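Local coordinates for protein protoporphyrinogen oxidase (Exiguobacterium sibiricum, PDB 3LOV) that probably catalyses, with bound FAD, the oxygen-dependent oxidation of coproporphyrinogen III to coproporphyrin III in heme b biosynthesis, at residues A[47-52]-A[238-243]; A[87-92]-A[101-106]. One frame throughout, in Å; residues are numbered along the deposited sequence. Where two conformers were deposited one is given.

Interaction 1 (A[47-52]-A[238-243]); sequences TYREDG and LIERLE
Arg49 and Glu240 reach for each other from opposite directions and join in a two-pronged salt bridge, the whole of the contact between 47-52 and 238-243. The arginine starts from a backbone that has just left strand 47-48, its CB directed at the helix. CG lies anti to the carbonyl carbon, beside the backbone N (chi1 -72°), and from there CB, CG and CD serve as a spacer that meets nothing of the helical segment. A bend at chi3 then turns NE and CZ so that the far end of the guanidinium, with NH1 and NH2, faces the acid. NH1 donates to Glu240 OE1 over 2.9 Å, and NH2 donates to Glu240 OE2 over 2.8 Å. Both bonds are nearly straight (167°). Each oxygen accepts on its syn side and lies close to the guanidinium plane, although the two flat groups are twisted 32° apart. The paired bonds restrain rotation of both groups. Long, flexible residues suit this place: arginine offers parallel N-H donors, and glutamate, extended beyond CG, brings two oxygens out from the helix to match them. Replacing Arg49 by an alanine would probably leave the Glu240 carboxylate without its countercharge and sever this link between loop and helix. Glu236, one turn earlier, adds a long, weak ion pair to Arg49 NH2 and accepts a hydrogen bond from Thr47 N. This is a bidentate, end-on arginine-carboxylate bridge at the protein surface, tying the end of a short strand to helix 235-245 of the FAD-binding, Rossmann-type region.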
# COMPACT_ATOMS: atom_id res chain seq x y z
N THR A 47 -5.43 -3.11 14.36
CA THR A 47 -6.20 -4.35 14.23
C THR A 47 -7.29 -4.41 15.28
O THR A 47 -7.03 -4.26 16.48
CB THR A 47 -5.31 -5.60 14.39
OG1 THR A 47 -4.11 -5.45 13.63
CG2 THR A 47 -6.06 -6.88 13.97
N TYR A 48 -8.52 -4.60 14.83
CA TYR A 48 -9.65 -4.83 15.74
C TYR A 48 -9.58 -6.26 16.31
O TYR A 48 -9.65 -7.24 15.55
CB TYR A 48 -10.97 -4.62 15.02
CG TYR A 48 -12.21 -4.75 15.90
CD1 TYR A 48 -12.61 -3.72 16.75
CD2 TYR A 48 -12.99 -5.90 15.86
CE1 TYR A 48 -13.74 -3.84 17.54
CE2 TYR A 48 -14.12 -6.03 16.65
CZ TYR A 48 -14.49 -5.00 17.48
OH TYR A 48 -15.60 -5.13 18.25
N ARG A 49 -9.46 -6.36 17.64
CA ARG A 49 -9.23 -7.64 18.32
C ARG A 49 -10.14 -7.76 19.55
O ARG A 49 -9.68 -7.69 20.66
CB ARG A 49 -7.77 -7.74 18.74
CG ARG A 49 -6.81 -7.97 17.57
CD ARG A 49 -5.33 -7.84 18.00
NE ARG A 49 -4.99 -6.48 18.35
CZ ARG A 49 -3.85 -6.08 18.92
NH1 ARG A 49 -2.90 -6.94 19.25
NH2 ARG A 49 -3.65 -4.79 19.17
N GLU A 50 -11.44 -7.87 19.35
CA GLU A 50 -12.37 -8.08 20.46
C GLU A 50 -13.26 -9.18 19.99
O GLU A 50 -13.35 -9.42 18.79
CB GLU A 50 -13.23 -6.85 20.74
CG GLU A 50 -12.49 -5.53 20.89
CD GLU A 50 -11.79 -5.39 22.21
OE1 GLU A 50 -12.07 -6.18 23.16
OE2 GLU A 50 -10.93 -4.48 22.30
N ASP A 51 -13.89 -9.86 20.95
CA ASP A 51 -14.84 -10.96 20.68
C ASP A 51 -14.33 -12.07 19.81
O ASP A 51 -15.09 -12.61 19.02
CB ASP A 51 -16.12 -10.38 20.10
CG ASP A 51 -16.68 -9.26 20.95
OD1 ASP A 51 -16.24 -9.12 22.11
OD2 ASP A 51 -17.53 -8.50 20.47
N GLY A 52 -13.05 -12.40 19.93
CA GLY A 52 -12.45 -13.44 19.09
C GLY A 52 -12.19 -13.03 17.64
O GLY A 52 -11.61 -13.80 16.86
N LEU A 238 2.61 -6.90 15.45
CA LEU A 238 3.94 -6.53 14.99
C LEU A 238 4.37 -5.19 15.59
O LEU A 238 5.50 -5.06 16.03
CB LEU A 238 4.02 -6.49 13.46
CG LEU A 238 5.19 -5.75 12.79
CD1 LEU A 238 6.52 -6.39 13.14
CD2 LEU A 238 4.94 -5.68 11.28
N ILE A 239 3.47 -4.20 15.59
CA ILE A 239 3.77 -2.87 16.16
C ILE A 239 4.15 -3.00 17.67
O ILE A 239 5.18 -2.49 18.11
CB ILE A 239 2.57 -1.90 15.95
CG1 ILE A 239 2.25 -1.74 14.45
CG2 ILE A 239 2.81 -0.61 16.60
CD1 ILE A 239 3.43 -1.35 13.54
N GLU A 240 3.32 -3.74 18.38
CA GLU A 240 3.45 -3.99 19.80
C GLU A 240 4.76 -4.69 20.11
O GLU A 240 5.48 -4.27 21.01
CB GLU A 240 2.25 -4.82 20.29
CG GLU A 240 1.02 -3.98 20.44
CD GLU A 240 -0.30 -4.76 20.40
OE1 GLU A 240 -0.33 -5.96 20.07
OE2 GLU A 240 -1.34 -4.16 20.69
N ARG A 241 5.13 -5.71 19.33
CA ARG A 241 6.39 -6.42 19.56
C ARG A 241 7.58 -5.54 19.24
O ARG A 241 8.60 -5.60 19.92
CB ARG A 241 6.46 -7.71 18.73
CG ARG A 241 7.74 -8.55 18.89
CD ARG A 241 8.03 -8.94 20.35
NE ARG A 241 6.92 -9.68 20.95
CZ ARG A 241 6.70 -10.99 20.82
NH1 ARG A 241 7.51 -11.76 20.09
NH2 ARG A 241 5.64 -11.54 21.41
N LEU A 242 7.48 -4.70 18.20
CA LEU A 242 8.61 -3.81 17.92
C LEU A 242 8.90 -2.89 19.11
O LEU A 242 10.05 -2.73 19.51
CB LEU A 242 8.40 -2.92 16.67
CG LEU A 242 8.65 -3.65 15.36
CD1 LEU A 242 8.04 -2.84 14.20
CD2 LEU A 242 10.16 -3.94 15.18
N GLU A 243 7.85 -2.31 19.67
CA GLU A 243 8.03 -1.43 20.80
C GLU A 243 8.67 -2.21 21.94
O GLU A 243 9.66 -1.77 22.54
CB GLU A 243 6.71 -0.83 21.29
CG GLU A 243 6.97 0.20 22.38
CD GLU A 243 5.77 0.84 22.99
OE1 GLU A 243 4.64 0.38 22.75
OE2 GLU A 243 5.97 1.81 23.75

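Interaction 2 (A[87-92]-A[101-106]); sequences TSQAFI and IPKGAV
Ala90 and Ile101 meet through both backbone and side chain. Ile101 N donates to Ala90 O over 2.9 Å in a nearly straight bond (173°), approaching with a tilt from the carbonyl plane. Next to this bond, in the conformer given, the CG1 branch of Ile101 passes along the alanine carbonyl and ends with CD1 3.5 Å from Ala90 CB. CG1 stands anti to the carbonyl carbon (chi1 -71°), which carries CD1 to the alanine methyl; the small side chain of Ala90 would suit this close approach of a branched neighbour.

Gln89 turns its amide back on its own backbone. Bent at chi2, its NE2 donates to Ala90 O over 3.3 Å, in the carbonyl plane and on a lone pair, with the oxygen near the plane of the Gln89 amide, so one oxygen accepts from two donors. Glutamine suits the position because its amide can give this N-H to the carbonyl. Lys103 comes from the opposite direction, folded at chi2 and chi4, and brings its NZ to 3.2 Å from Gln89 OE1. Gln89 CG also lies 3.9 Å above one face of the Phe91 ring, toward the rim.

The contact lies at the open ends of the hairpin formed by strands 90-94 and 97-100. On the other side of 90-94, Phe91 bonds through its backbone to strand 329-332. Ile101 and Pro102 pack on Leu170 and Leu166 of helix 160-172, respectively.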
# COMPACT_ATOMS: atom_id res chain seq x y z
N THR A 87 -6.66 -18.48 -1.45
CA THR A 87 -7.08 -18.12 -2.79
C THR A 87 -8.31 -18.96 -3.13
O THR A 87 -8.37 -20.12 -2.75
CB THR A 87 -5.93 -18.39 -3.79
OG1 THR A 87 -5.64 -19.80 -3.83
CG2 THR A 87 -4.67 -17.64 -3.36
N SER A 88 -9.29 -18.38 -3.83
CA SER A 88 -10.44 -19.18 -4.35
C SER A 88 -10.98 -18.61 -5.68
O SER A 88 -10.47 -18.99 -6.74
CB SER A 88 -11.54 -19.44 -3.32
OG SER A 88 -12.17 -18.25 -2.88
N GLN A 89 -11.97 -17.73 -5.63
CA GLN A 89 -12.39 -16.98 -6.82
C GLN A 89 -12.49 -15.46 -6.53
O GLN A 89 -13.12 -15.03 -5.56
CB GLN A 89 -13.72 -17.52 -7.40
CG GLN A 89 -14.11 -16.90 -8.79
CD GLN A 89 -13.24 -17.39 -9.97
OE1 GLN A 89 -13.33 -18.54 -10.38
NE2 GLN A 89 -12.42 -16.49 -10.52
N ALA A 90 -11.87 -14.66 -7.39
CA ALA A 90 -12.06 -13.21 -7.31
C ALA A 90 -12.82 -12.71 -8.56
O ALA A 90 -12.86 -13.39 -9.60
CB ALA A 90 -10.72 -12.51 -7.16
N PHE A 91 -13.37 -11.49 -8.45
CA PHE A 91 -14.31 -10.96 -9.42
C PHE A 91 -13.97 -9.52 -9.77
O PHE A 91 -13.25 -8.84 -9.03
CB PHE A 91 -15.76 -10.98 -8.89
CG PHE A 91 -16.29 -12.34 -8.53
CD1 PHE A 91 -16.90 -13.15 -9.49
CD2 PHE A 91 -16.26 -12.79 -7.19
CE1 PHE A 91 -17.43 -14.40 -9.15
CE2 PHE A 91 -16.79 -14.03 -6.82
CZ PHE A 91 -17.37 -14.85 -7.81
N ILE A 92 -14.45 -9.09 -10.93
CA ILE A 92 -14.53 -7.68 -11.32
C ILE A 92 -16.01 -7.36 -11.38
O ILE A 92 -16.77 -8.08 -12.04
CB ILE A 92 -14.00 -7.33 -12.74
CG1 ILE A 92 -12.62 -7.95 -13.03
CG2 ILE A 92 -13.86 -5.85 -12.90
CD1 ILE A 92 -11.43 -7.23 -12.38
N ILE A 101 -12.81 -13.15 -12.53
CA ILE A 101 -11.56 -12.73 -13.17
C ILE A 101 -11.26 -13.76 -14.27
O ILE A 101 -11.24 -14.95 -14.01
CB ILE A 101 -10.37 -12.68 -12.18
CG1 ILE A 101 -10.49 -11.50 -11.20
CG2 ILE A 101 -9.04 -12.58 -12.92
CD1 ILE A 101 -9.30 -11.38 -10.21
N PRO A 102 -11.04 -13.31 -15.52
CA PRO A 102 -10.85 -14.31 -16.58
C PRO A 102 -9.76 -15.28 -16.27
O PRO A 102 -8.73 -14.88 -15.76
CB PRO A 102 -10.41 -13.47 -17.78
CG PRO A 102 -11.03 -12.18 -17.55
CD PRO A 102 -11.04 -11.94 -16.06
N LYS A 103 -9.95 -16.56 -16.58
CA LYS A 103 -8.83 -17.51 -16.48
C LYS A 103 -7.96 -17.34 -17.70
O LYS A 103 -8.31 -16.60 -18.64
CB LYS A 103 -9.32 -18.95 -16.39
CG LYS A 103 -10.07 -19.29 -15.10
CD LYS A 103 -9.12 -19.55 -13.92
CE LYS A 103 -9.82 -20.29 -12.76
NZ LYS A 103 -11.12 -19.67 -12.32
N GLY A 104 -6.81 -18.01 -17.69
CA GLY A 104 -5.89 -18.01 -18.82
C GLY A 104 -5.16 -16.71 -19.07
O GLY A 104 -4.95 -16.32 -20.23
N ALA A 105 -4.74 -16.07 -17.97
CA ALA A 105 -4.15 -14.76 -17.99
C ALA A 105 -3.14 -14.61 -16.87
O ALA A 105 -3.29 -15.20 -15.83
CB ALA A 105 -5.23 -13.71 -17.85
N VAL A 106 -2.08 -13.85 -17.11
CA VAL A 106 -1.13 -13.45 -16.08
C VAL A 106 -1.21 -11.92 -15.92
O VAL A 106 -0.88 -11.17 -16.84
CB VAL A 106 0.32 -13.85 -16.49
CG1 VAL A 106 1.35 -13.26 -15.50
CG2 VAL A 106 0.45 -15.36 -16.56

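In the fold
Interactions 1 and 2 belong to different parts of this flavin-containing amine oxidoreductase: their centres lie 32 Å apart and their nearest atoms about 19 Å apart, without touching. Interaction 1 joins segments far apart in sequence, at a helix of the FAD-binding region that packs on helix 14-26; the side chain of Glu240 is about 13 Å from the bound cofactor. Interaction 2 is local, spanning the two ends of a hairpin at the edge of the mixed sheet, and both its segments fall in the chain between 47-52 and 238-243. Both are surface contacts, and both lie away from the residues known to bind FAD.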